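Local atomic coordinates of SusD homolog (PDB entry 3SGH), a protein that probably binds glycans at the outer membrane as a SusD-like lipoprotein, helping a partner transporter take up sugars in a gut Bacteroides. Residues Arg79-Ile84 with Tyr111-Leu116; Ile123-Met128 with His145-Asp150; Glu132-Tyr137 with Asn465-Asn470; Asn139-Trp144 with Asp488-Met493. All blocks are in the same frame, centred on the assembly; numbering follows the deposited sequence. Where two conformers were deposited one is given.

Interaction 1: residues Arg79-Ile84 with Tyr111-Leu116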
# COMPACT_ATOMS: atom_id res chain seq x y z
N ARG A 79 1.68 -14.58 6.42
CA ARG A 79 0.44 -13.96 6.80
C ARG A 79 -0.59 -14.01 5.64
O ARG A 79 -1.77 -14.41 5.84
CB ARG A 79 0.71 -12.52 7.24
CG ARG A 79 -0.53 -11.76 7.79
CD ARG A 79 -1.16 -12.44 8.99
NE ARG A 79 -0.25 -12.50 10.12
CZ ARG A 79 -0.56 -12.94 11.33
NH1 ARG A 79 -1.80 -13.33 11.60
NH2 ARG A 79 0.37 -12.94 12.26
N LEU A 80 -0.15 -13.58 4.46
CA LEU A 80 -1.02 -13.47 3.31
C LEU A 80 -1.40 -14.86 2.78
O LEU A 80 -2.57 -15.11 2.51
CB LEU A 80 -0.36 -12.66 2.19
CG LEU A 80 -0.10 -11.19 2.62
CD1 LEU A 80 0.63 -10.42 1.51
CD2 LEU A 80 -1.45 -10.47 3.00
N TYR A 81 -0.42 -15.75 2.61
CA TYR A 81 -0.74 -17.14 2.30
C TYR A 81 -1.69 -17.77 3.30
O TYR A 81 -2.59 -18.49 2.92
CB TYR A 81 0.51 -18.01 2.19
CG TYR A 81 0.89 -18.31 0.78
CD1 TYR A 81 1.43 -17.35 -0.05
CD2 TYR A 81 0.75 -19.61 0.30
CE1 TYR A 81 1.76 -17.66 -1.38
CE2 TYR A 81 1.10 -19.94 -0.97
CZ TYR A 81 1.59 -18.97 -1.82
OH TYR A 81 1.93 -19.36 -3.10
N GLY A 82 -1.49 -17.51 4.59
CA GLY A 82 -2.36 -18.07 5.60
C GLY A 82 -3.82 -17.68 5.46
O GLY A 82 -4.73 -18.50 5.71
N TYR A 83 -4.07 -16.43 5.07
CA TYR A 83 -5.45 -16.00 4.92
C TYR A 83 -6.09 -16.55 3.62
O TYR A 83 -7.26 -16.92 3.62
CB TYR A 83 -5.56 -14.47 4.96
CG TYR A 83 -5.30 -13.85 6.31
CD1 TYR A 83 -5.88 -14.37 7.46
CD2 TYR A 83 -4.56 -12.67 6.41
CE1 TYR A 83 -5.65 -13.81 8.69
CE2 TYR A 83 -4.35 -12.08 7.63
CZ TYR A 83 -4.89 -12.64 8.77
OH TYR A 83 -4.68 -12.04 9.99
N ILE A 84 -5.33 -16.59 2.53
CA ILE A 84 -5.89 -16.91 1.24
C ILE A 84 -6.06 -18.41 1.04
O ILE A 84 -7.05 -18.84 0.45
CB ILE A 84 -5.03 -16.31 0.09
CG1 ILE A 84 -5.04 -14.76 0.21
CG2 ILE A 84 -5.52 -16.81 -1.27
CD1 ILE A 84 -6.49 -14.10 0.24
N TYR A 111 -6.28 -9.65 -4.48
CA TYR A 111 -5.88 -8.51 -3.61
C TYR A 111 -4.63 -8.87 -2.79
O TYR A 111 -3.64 -8.12 -2.71
CB TYR A 111 -7.01 -8.03 -2.66
CG TYR A 111 -6.66 -6.66 -2.12
CD1 TYR A 111 -5.89 -6.50 -0.94
CD2 TYR A 111 -7.02 -5.53 -2.82
CE1 TYR A 111 -5.53 -5.21 -0.50
CE2 TYR A 111 -6.68 -4.26 -2.39
CZ TYR A 111 -5.95 -4.11 -1.23
OH TYR A 111 -5.59 -2.84 -0.85
N GLY A 112 -4.67 -10.06 -2.24
CA GLY A 112 -3.62 -10.52 -1.37
C GLY A 112 -2.35 -10.80 -2.13
O GLY A 112 -1.25 -10.50 -1.67
N MSE A 113 -2.51 -11.44 -3.29
CA MSE A 113 -1.36 -11.87 -4.05
C MSE A 113 -0.73 -10.74 -4.85
O MSE A 113 0.47 -10.79 -5.15
CB MSE A 113 -1.72 -13.05 -4.94
CG MSE A 113 -2.07 -14.31 -4.07
SE MSE A 113 -0.58 -14.88 -2.94
CE MSE A 113 -1.42 -14.78 -1.22
N GLN A 114 -1.49 -9.71 -5.22
CA GLN A 114 -0.87 -8.55 -5.88
C GLN A 114 0.03 -7.82 -4.89
O GLN A 114 1.08 -7.34 -5.27
CB GLN A 114 -1.90 -7.62 -6.53
CG GLN A 114 -2.91 -6.92 -5.65
CD GLN A 114 -2.37 -5.71 -4.89
OE1 GLN A 114 -1.54 -4.98 -5.40
NE2 GLN A 114 -2.85 -5.51 -3.65
N LEU A 115 -0.38 -7.79 -3.62
CA LEU A 115 0.47 -7.29 -2.56
C LEU A 115 1.73 -8.13 -2.42
O LEU A 115 2.83 -7.58 -2.38
CB LEU A 115 -0.26 -7.22 -1.23
CG LEU A 115 0.53 -6.76 -0.00
CD1 LEU A 115 1.25 -5.47 -0.26
CD2 LEU A 115 -0.42 -6.69 1.22
N LEU A 116 1.60 -9.45 -2.41
CA LEU A 116 2.77 -10.29 -2.18
C LEU A 116 3.71 -10.20 -3.40
O LEU A 116 4.93 -10.16 -3.25
CB LEU A 116 2.34 -11.74 -1.85
CG LEU A 116 3.48 -12.68 -1.43
CD1 LEU A 116 4.27 -12.09 -0.23
CD2 LEU A 116 2.95 -14.14 -1.14
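Leu-80 drops as a knob into a hole made by Gly-112, Met-113, Leu-115 and Leu-116, the centre of an antiparallel helix pair in the alpha-helical SusD-like fold. Helices 75-84 and 100-120 run at 163° to each other here, with segment axes 9.8 Å apart, and Gly-112 lies where the backbones come nearest. Because Gly-112 has no side chain, CD1 of Leu-80 comes 3.7 Å from Gly-112 O. A CB modelled on this glycine would crowd CG1 of Ile-84. The same CD1 meets CD2 of Leu-115 at 3.9 Å, the two leucine side chains standing nearly perpendicular.

Beyond this tight centre the contact opens toward Tyr-81, which is partly exposed. Selenomethionine Met-113 bends at both chi2 and chi3, and this folding brings its CE methyl against Leu-80 and Ile-84, 3.9 Å from CG1 of Ile-84. Its selenium lies obliquely beside the Tyr-81 ring, 4.8 Å from the centroid, a Met-aromatic contact. Arg-79, which takes no part in the contact, forms a salt bridge with Glu-38, while Trp-77 stacks on Tyr-81 from within its own helix. The chi1 of Leu-116, -173°, sends its CD2 toward the tyrosine; that methyl meets the ring at its edge, near the plane, 3.7 Å from CD1 of Tyr-81.

Interaction 2: residues Ile123-Met128 with His145-Asp150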
# COMPACT_ATOMS: atom_id res chain seq x y z
N ILE A 123 5.83 -15.50 -7.43
CA ILE A 123 5.14 -16.31 -6.45
C ILE A 123 4.49 -17.47 -7.18
O ILE A 123 4.19 -17.36 -8.35
CB ILE A 123 4.02 -15.50 -5.75
CG1 ILE A 123 3.01 -14.94 -6.76
CG2 ILE A 123 4.59 -14.37 -4.80
CD1 ILE A 123 1.74 -14.32 -6.14
N PRO A 124 4.17 -18.55 -6.46
CA PRO A 124 3.28 -19.55 -7.06
C PRO A 124 1.86 -18.99 -7.18
O PRO A 124 1.39 -18.29 -6.25
CB PRO A 124 3.31 -20.72 -6.06
CG PRO A 124 4.32 -20.39 -5.03
CD PRO A 124 4.57 -18.90 -5.10
N TYR A 125 1.20 -19.27 -8.28
CA TYR A 125 -0.15 -18.77 -8.50
C TYR A 125 -0.88 -19.70 -9.49
O TYR A 125 -1.71 -20.51 -9.04
CB TYR A 125 -0.12 -17.28 -8.91
CG TYR A 125 -1.50 -16.64 -9.01
CD1 TYR A 125 -2.08 -16.03 -7.91
CD2 TYR A 125 -2.22 -16.70 -10.20
CE1 TYR A 125 -3.35 -15.46 -7.98
CE2 TYR A 125 -3.53 -16.13 -10.26
CZ TYR A 125 -4.07 -15.53 -9.13
OH TYR A 125 -5.32 -15.00 -9.17
N THR A 126 -0.52 -19.66 -10.76
CA THR A 126 -1.21 -20.44 -11.80
C THR A 126 -1.12 -21.94 -11.59
O THR A 126 -2.07 -22.67 -11.89
CB THR A 126 -0.71 -20.10 -13.20
OG1 THR A 126 0.67 -20.44 -13.32
CG2 THR A 126 -0.87 -18.62 -13.50
N GLN A 127 -0.00 -22.38 -11.03
CA GLN A 127 0.32 -23.80 -10.90
C GLN A 127 -0.05 -24.38 -9.54
O GLN A 127 0.23 -25.54 -9.28
CB GLN A 127 1.81 -24.03 -11.15
CG GLN A 127 2.28 -23.57 -12.53
CD GLN A 127 1.43 -24.14 -13.63
OE1 GLN A 127 1.49 -25.34 -13.92
NE2 GLN A 127 0.65 -23.28 -14.27
N MSE A 128 -0.65 -23.58 -8.67
CA MSE A 128 -1.06 -24.10 -7.38
C MSE A 128 -2.24 -25.03 -7.48
O MSE A 128 -3.17 -24.80 -8.28
CB MSE A 128 -1.37 -22.99 -6.45
CG MSE A 128 -0.16 -22.22 -6.14
SE MSE A 128 -0.70 -20.80 -5.03
CE MSE A 128 -0.84 -21.74 -3.36
N HIS A 145 -0.27 -11.08 -15.27
CA HIS A 145 -1.29 -11.38 -16.32
C HIS A 145 -2.38 -12.34 -15.84
O HIS A 145 -3.59 -12.10 -16.07
CB HIS A 145 -0.63 -11.88 -17.59
CG HIS A 145 0.09 -10.82 -18.37
ND1 HIS A 145 0.15 -10.82 -19.74
CD2 HIS A 145 0.80 -9.75 -17.96
CE1 HIS A 145 0.86 -9.78 -20.15
NE2 HIS A 145 1.27 -9.11 -19.09
N ALA A 146 -1.97 -13.41 -15.14
CA ALA A 146 -2.92 -14.34 -14.54
C ALA A 146 -3.88 -13.66 -13.58
O ALA A 146 -5.07 -13.97 -13.61
CB ALA A 146 -2.20 -15.48 -13.81
N MSE A 147 -3.36 -12.75 -12.74
CA MSE A 147 -4.20 -12.02 -11.78
C MSE A 147 -5.17 -11.10 -12.50
O MSE A 147 -6.34 -11.03 -12.09
CB MSE A 147 -3.37 -11.27 -10.70
CG MSE A 147 -2.63 -12.17 -9.79
SE MSE A 147 -1.78 -11.23 -8.34
CE MSE A 147 -0.47 -10.32 -9.46
N PHE A 148 -4.75 -10.40 -13.55
CA PHE A 148 -5.70 -9.61 -14.38
C PHE A 148 -6.82 -10.50 -14.94
O PHE A 148 -8.00 -10.14 -14.91
CB PHE A 148 -4.99 -8.86 -15.53
CG PHE A 148 -4.31 -7.56 -15.13
CD1 PHE A 148 -5.06 -6.46 -14.78
CD2 PHE A 148 -2.91 -7.46 -15.09
CE1 PHE A 148 -4.49 -5.28 -14.40
CE2 PHE A 148 -2.32 -6.27 -14.73
CZ PHE A 148 -3.10 -5.16 -14.38
N ASP A 149 -6.44 -11.68 -15.45
CA ASP A 149 -7.43 -12.63 -15.96
C ASP A 149 -8.47 -13.05 -14.90
O ASP A 149 -9.68 -13.08 -15.19
CB ASP A 149 -6.75 -13.86 -16.58
CG ASP A 149 -5.93 -13.51 -17.83
OD1 ASP A 149 -6.12 -12.43 -18.41
OD2 ASP A 149 -5.07 -14.34 -18.21
N ASP A 150 -8.02 -13.36 -13.69
CA ASP A 150 -8.94 -13.83 -12.66
C ASP A 150 -9.81 -12.65 -12.21
O ASP A 150 -11.01 -12.79 -11.95
CB ASP A 150 -8.16 -14.42 -11.50
CG ASP A 150 -7.60 -15.83 -11.82
OD1 ASP A 150 -8.10 -16.49 -12.76
OD2 ASP A 150 -6.70 -16.28 -11.10
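Tyr-125 OH donates a hydrogen bond to Asp-150 OD2 on helix 140-162 (2.7 Å), which accepts on its anti lone pair, with ring and carboxylate planes 38° apart. Over one face of the ring sits CG of selenomethionine Met-147, 4.0 Å from the centroid, a CH-pi contact displaced toward the rim; its selenium follows in an oblique Met-aromatic approach. Ala-146 CB touches CD2 of the tyrosine at 3.8 Å and is pressed more closely by CG2 of Thr-126, at 3.4 Å, tighter than usual for two carbons.

Further out, the type I turn from Tyr-125 to Met-128 shapes the loop, and Asp-138 holds the hydroxyl of Thr-126 by a hydrogen bond. A chi1 of -174° swings the tyrosine ring away from its backbone N and across to the helix. Arg-109 of helix 100-120 makes a cation-pi contact with the ring and a long, weak ion pair with Asp-150. A leucine in place of Tyr-125 would probably leave Asp-150 without its hydroxyl donor and Met-147 without an aromatic face to lie on. The loop between helices 100-120 and 140-162 thus folds back so that Tyr-125 packs against both, touching Val-110 as well, while helix 181-198 meets Met-147 through Met-195.

Interaction 3: residues Glu132-Tyr137 with Asn465-Asn470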
# COMPACT_ATOMS: atom_id res chain seq x y z
N GLU A 132 -1.19 -28.83 -2.02
CA GLU A 132 0.16 -29.27 -2.39
C GLU A 132 1.17 -28.15 -2.11
O GLU A 132 0.97 -27.01 -2.55
CB GLU A 132 0.19 -29.72 -3.86
CG GLU A 132 -0.89 -30.75 -4.24
CD GLU A 132 -0.71 -31.35 -5.65
OE1 GLU A 132 0.35 -31.10 -6.29
OE2 GLU A 132 -1.61 -32.08 -6.15
N THR A 133 2.23 -28.45 -1.36
CA THR A 133 3.22 -27.38 -1.02
C THR A 133 4.16 -27.07 -2.18
O THR A 133 4.53 -25.89 -2.39
CB THR A 133 4.08 -27.73 0.21
OG1 THR A 133 3.23 -27.76 1.36
CG2 THR A 133 5.22 -26.70 0.41
N GLU A 134 4.54 -28.09 -2.94
CA GLU A 134 5.60 -27.92 -3.91
C GLU A 134 5.08 -27.33 -5.21
O GLU A 134 5.16 -27.97 -6.24
CB GLU A 134 6.36 -29.24 -4.13
CG GLU A 134 7.05 -29.69 -2.84
CD GLU A 134 7.92 -30.92 -2.97
OE1 GLU A 134 8.06 -31.48 -4.10
OE2 GLU A 134 8.47 -31.33 -1.92
N ALA A 135 4.55 -26.11 -5.17
CA ALA A 135 4.05 -25.50 -6.40
C ALA A 135 5.17 -24.74 -7.09
O ALA A 135 5.87 -23.96 -6.46
CB ALA A 135 2.90 -24.52 -6.10
N PRO A 136 5.29 -24.90 -8.40
CA PRO A 136 6.15 -24.01 -9.17
C PRO A 136 5.78 -22.54 -9.09
O PRO A 136 4.59 -22.17 -8.88
CB PRO A 136 6.01 -24.52 -10.61
CG PRO A 136 5.66 -25.94 -10.45
CD PRO A 136 4.73 -25.97 -9.25
N TYR A 137 6.80 -21.70 -9.22
CA TYR A 137 6.61 -20.25 -9.19
C TYR A 137 6.23 -19.76 -10.58
O TYR A 137 6.74 -20.25 -11.56
CB TYR A 137 7.87 -19.52 -8.71
CG TYR A 137 8.08 -19.52 -7.19
CD1 TYR A 137 8.03 -20.72 -6.44
CD2 TYR A 137 8.29 -18.33 -6.49
CE1 TYR A 137 8.21 -20.71 -5.05
CE2 TYR A 137 8.48 -18.33 -5.11
CZ TYR A 137 8.44 -19.54 -4.40
OH TYR A 137 8.61 -19.57 -3.03
N ASN A 465 13.27 -24.54 2.22
CA ASN A 465 13.33 -25.78 2.97
C ASN A 465 12.38 -26.84 2.40
O ASN A 465 12.80 -27.97 2.23
CB ASN A 465 13.02 -25.49 4.46
CG ASN A 465 14.22 -25.00 5.23
OD1 ASN A 465 15.36 -25.11 4.77
ND2 ASN A 465 13.98 -24.51 6.44
N ASN A 466 11.15 -26.44 2.07
CA ASN A 466 10.08 -27.35 1.64
C ASN A 466 9.67 -27.31 0.18
O ASN A 466 8.90 -28.16 -0.28
CB ASN A 466 8.85 -27.13 2.50
CG ASN A 466 9.16 -27.29 3.97
OD1 ASN A 466 9.47 -28.40 4.42
ND2 ASN A 466 9.11 -26.20 4.70
N ASN A 467 10.15 -26.30 -0.55
CA ASN A 467 9.83 -26.16 -1.96
C ASN A 467 11.11 -25.77 -2.70
O ASN A 467 11.11 -24.89 -3.57
CB ASN A 467 8.72 -25.13 -2.12
CG ASN A 467 8.09 -25.12 -3.52
OD1 ASN A 467 8.20 -26.09 -4.28
ND2 ASN A 467 7.42 -24.03 -3.84
N LYS A 468 12.20 -26.46 -2.36
CA LYS A 468 13.54 -26.08 -2.75
C LYS A 468 13.81 -25.93 -4.26
O LYS A 468 14.35 -24.91 -4.70
CB LYS A 468 14.54 -27.08 -2.20
CG LYS A 468 16.02 -26.65 -2.36
CD LYS A 468 16.92 -27.77 -1.79
CE LYS A 468 18.35 -27.55 -2.17
NZ LYS A 468 18.82 -26.25 -1.62
N ALA A 469 13.50 -26.95 -5.03
CA ALA A 469 13.72 -26.93 -6.47
C ALA A 469 12.96 -25.76 -7.11
O ALA A 469 13.51 -25.01 -7.93
CB ALA A 469 13.34 -28.35 -7.14
N ASN A 470 11.71 -25.52 -6.71
CA ASN A 470 10.94 -24.48 -7.37
C ASN A 470 11.38 -23.07 -6.97
O ASN A 470 11.45 -22.18 -7.80
CB ASN A 470 9.43 -24.67 -7.12
CG ASN A 470 8.87 -25.91 -7.82
OD1 ASN A 470 9.31 -26.23 -8.90
ND2 ASN A 470 7.92 -26.59 -7.20
O HOH W 1 7.39 -30.17 0.70
O HOH W 2 6.54 -29.30 -7.98
O HOH W 3 9.51 -22.43 -9.71
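Asn-467 and Asn-470 point their amides at the backbone of 132-137, part of the loop between helices 100-120 and 140-162, which here meets the junction of helices 461-466 and 468-477 in the SusD-like fold. An inverse gamma turn centred on Glu-134 shapes the loop. Asn-467 occupies the N-cap position of helix 468-477, yet its side chain is spent across the contact instead of on capping. Its ND2 reaches Ala-135 O at 3.0 Å in a nearly straight bond of 173°. The acceptor lies in the amide plane of Asn-467, though the donor is tilted 32° from the carbonyl plane. Glu-463 takes a second bond from this ND2 and also binds the hydroxyl of Tyr-137.

The two asparagines steady each other: ND2 of Asn-470 donates to OD1 of Asn-467 at 3.0 Å, on a lone pair in the carbonyl plane. Together with the Ala-135 bond, this is consistent with the amide orientation modelled for Asn-467. Asn-470 runs alongside Pro-136, while the Glu-134 and Asn-467 side chains are antiparallel, with carboxylate and amide planes only 15° apart. Tyr-137 receives Asn-467 ND2 at its ring edge, 3.6 Å from CE1. Water 2 connects Asn-470 ND2 to Glu-134 O. Water 3 bridges the two segments, accepting from Tyr-137 N at 2.8 Å and donating to Asn-470 O at 2.7 Å.

Interaction 4: residues Asn139-Trp144 with Asp488-Met493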
# COMPACT_ATOMS: atom_id res chain seq x y z
N ASN A 139 6.75 -16.53 -13.05
CA ASN A 139 7.52 -15.30 -13.11
C ASN A 139 6.56 -14.11 -13.01
O ASN A 139 5.34 -14.29 -13.03
CB ASN A 139 8.45 -15.26 -14.32
CG ASN A 139 7.73 -15.15 -15.65
OD1 ASN A 139 6.56 -14.81 -15.72
ND2 ASN A 139 8.43 -15.45 -16.70
N GLU A 140 7.10 -12.92 -12.82
CA GLU A 140 6.26 -11.79 -12.51
C GLU A 140 5.33 -11.46 -13.68
O GLU A 140 4.15 -11.25 -13.47
CB GLU A 140 7.10 -10.60 -12.09
CG GLU A 140 7.79 -10.82 -10.71
CD GLU A 140 8.89 -9.81 -10.46
OE1 GLU A 140 8.52 -8.69 -10.05
OE2 GLU A 140 10.10 -10.11 -10.68
N GLN A 141 5.81 -11.47 -14.92
CA GLN A 141 4.87 -11.25 -16.02
C GLN A 141 3.68 -12.21 -15.94
O GLN A 141 2.52 -11.80 -16.11
CB GLN A 141 5.56 -11.33 -17.40
CG GLN A 141 4.58 -11.05 -18.50
CD GLN A 141 5.14 -11.41 -19.85
OE1 GLN A 141 5.67 -12.51 -20.04
NE2 GLN A 141 5.02 -10.50 -20.80
N THR A 142 3.95 -13.48 -15.65
CA THR A 142 2.92 -14.50 -15.71
C THR A 142 1.90 -14.29 -14.62
O THR A 142 0.70 -14.37 -14.87
CB THR A 142 3.55 -15.92 -15.62
OG1 THR A 142 4.33 -16.14 -16.82
CG2 THR A 142 2.49 -16.99 -15.51
N VAL A 143 2.38 -14.02 -13.41
CA VAL A 143 1.43 -13.83 -12.29
C VAL A 143 0.63 -12.54 -12.45
O VAL A 143 -0.55 -12.54 -12.21
CB VAL A 143 2.07 -13.94 -10.87
CG1 VAL A 143 3.09 -12.85 -10.58
CG2 VAL A 143 0.98 -13.97 -9.84
N TRP A 144 1.24 -11.44 -12.89
CA TRP A 144 0.46 -10.23 -13.11
C TRP A 144 -0.64 -10.47 -14.15
O TRP A 144 -1.79 -10.11 -13.95
CB TRP A 144 1.38 -9.06 -13.47
CG TRP A 144 2.05 -8.48 -12.22
CD1 TRP A 144 3.30 -8.76 -11.76
CD2 TRP A 144 1.47 -7.58 -11.25
NE1 TRP A 144 3.56 -8.09 -10.63
CE2 TRP A 144 2.45 -7.37 -10.26
CE3 TRP A 144 0.25 -6.94 -11.15
CZ2 TRP A 144 2.25 -6.51 -9.18
CZ3 TRP A 144 0.02 -6.12 -10.04
CH2 TRP A 144 1.01 -5.93 -9.07
N ASP A 488 15.73 -5.52 -8.01
CA ASP A 488 14.53 -4.90 -8.51
C ASP A 488 13.50 -5.90 -9.01
O ASP A 488 13.82 -6.90 -9.66
CB ASP A 488 14.86 -3.86 -9.56
CG ASP A 488 15.12 -2.46 -8.96
OD1 ASP A 488 14.27 -1.95 -8.17
OD2 ASP A 488 16.19 -1.87 -9.29
N LEU A 489 12.25 -5.57 -8.70
CA LEU A 489 11.10 -6.24 -9.29
C LEU A 489 10.87 -5.87 -10.77
O LEU A 489 11.35 -4.86 -11.27
CB LEU A 489 9.88 -5.95 -8.44
CG LEU A 489 9.99 -6.46 -7.00
CD1 LEU A 489 8.68 -6.30 -6.25
CD2 LEU A 489 10.43 -7.96 -6.95
N TRP A 490 10.04 -6.67 -11.43
CA TRP A 490 9.89 -6.64 -12.88
C TRP A 490 9.34 -5.27 -13.35
O TRP A 490 9.74 -4.73 -14.40
CB TRP A 490 8.94 -7.78 -13.26
CG TRP A 490 8.43 -7.81 -14.63
CD1 TRP A 490 9.14 -8.13 -15.77
CD2 TRP A 490 7.07 -7.66 -15.03
NE1 TRP A 490 8.27 -8.13 -16.86
CE2 TRP A 490 7.01 -7.83 -16.42
CE3 TRP A 490 5.89 -7.37 -14.35
CZ2 TRP A 490 5.82 -7.72 -17.15
CZ3 TRP A 490 4.71 -7.25 -15.08
CH2 TRP A 490 4.69 -7.41 -16.45
N TRP A 491 8.43 -4.73 -12.55
CA TRP A 491 7.75 -3.47 -12.84
C TRP A 491 8.47 -2.26 -12.27
O TRP A 491 8.08 -1.13 -12.59
CB TRP A 491 6.32 -3.49 -12.29
CG TRP A 491 6.24 -3.89 -10.83
CD1 TRP A 491 6.01 -5.13 -10.34
CD2 TRP A 491 6.41 -3.03 -9.67
NE1 TRP A 491 6.02 -5.11 -8.95
CE2 TRP A 491 6.24 -3.83 -8.52
CE3 TRP A 491 6.64 -1.66 -9.50
CZ2 TRP A 491 6.36 -3.33 -7.23
CZ3 TRP A 491 6.74 -1.14 -8.21
CH2 TRP A 491 6.62 -1.97 -7.10
N ALA A 492 9.51 -2.46 -11.45
CA ALA A 492 10.18 -1.32 -10.78
C ALA A 492 11.14 -0.67 -11.74
O ALA A 492 11.65 -1.32 -12.65
CB ALA A 492 10.96 -1.80 -9.55
N MSE A 493 11.43 0.62 -11.53
CA MSE A 493 12.45 1.31 -12.30
C MSE A 493 13.82 0.75 -11.91
O MSE A 493 14.10 0.53 -10.75
CB MSE A 493 12.41 2.81 -11.99
CG MSE A 493 13.43 3.56 -12.78
SE MSE A 493 13.10 5.48 -12.67
CE MSE A 493 12.71 5.73 -10.81
O HOH W 4 6.12 -8.11 -9.04
O HOH W 5 12.55 -9.12 -10.82
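Glu-140 OE1 meets Trp-490 N at the start of helix 140-162, and Trp-490 joins Trp-144 and Trp-491 in an aromatic cluster. The helix opens with an N-cap: OD1 of Asn-139 accepts from both N and OG1 of Thr-142. Glu-140 is extended beyond CG, bringing OE1 within 2.9 Å of Trp-490 N in a nearly straight bond (174°); the N-H comes from above the carboxylate plane.

Trp-490 is the second residue of the type I turn Leu-489 to Ala-492, and its chi1 of 169° lays the indole flat against the helix backbone. Gln-141 CA sits over one face, 3.9 Å from the centroid of the six-membered ring and almost on its normal, a CH-pi contact. The Gln-141 chain leaves past CZ2, its amide held by Glu-203. Trp-144 lies near parallel to Trp-490, but slid aside so that the rings barely overlap. An alanine in place of Trp-490 is likely to uncover the Glu-140 to Gln-141 backbone and open a gap beside Trp-144.

Trp-491 takes the less common rotamer with CG between N and the carbonyl carbon (chi1 52°), bringing its ring obliquely against Trp-144, CD1 3.9 Å from Trp-144 NE1, and onto helix 424-432. Water 4 lies between the two indoles: it accepts from Trp-144 NE1 at 3.0 Å, more weakly from Trp-491 NE1, and donates to Glu-140 OE1 at 2.7 Å.

Interaction 1 closes before the others open along the chain; interactions 2, 3 and 4 then interleave, their segments alternating. Helix 140-162 serves both interaction 2 and interaction 4, whose centres are about 13 Å apart, and Val-143 of 139-144 packs on Ile-123 and Tyr-125. Interactions 1 and 2 have centres about 12 Å apart and touch where Tyr-81 meets Pro-124 and Met-128, and where Met-147 packs against helix 100-120. Pro-124 and Met-128 also meet Ala-135, linking interaction 2 to interaction 3. Interactions 3 and 4, about 20 Å apart between centres, pack late segments (465-493) against the 132-144 region, more than 320 residues earlier in the chain.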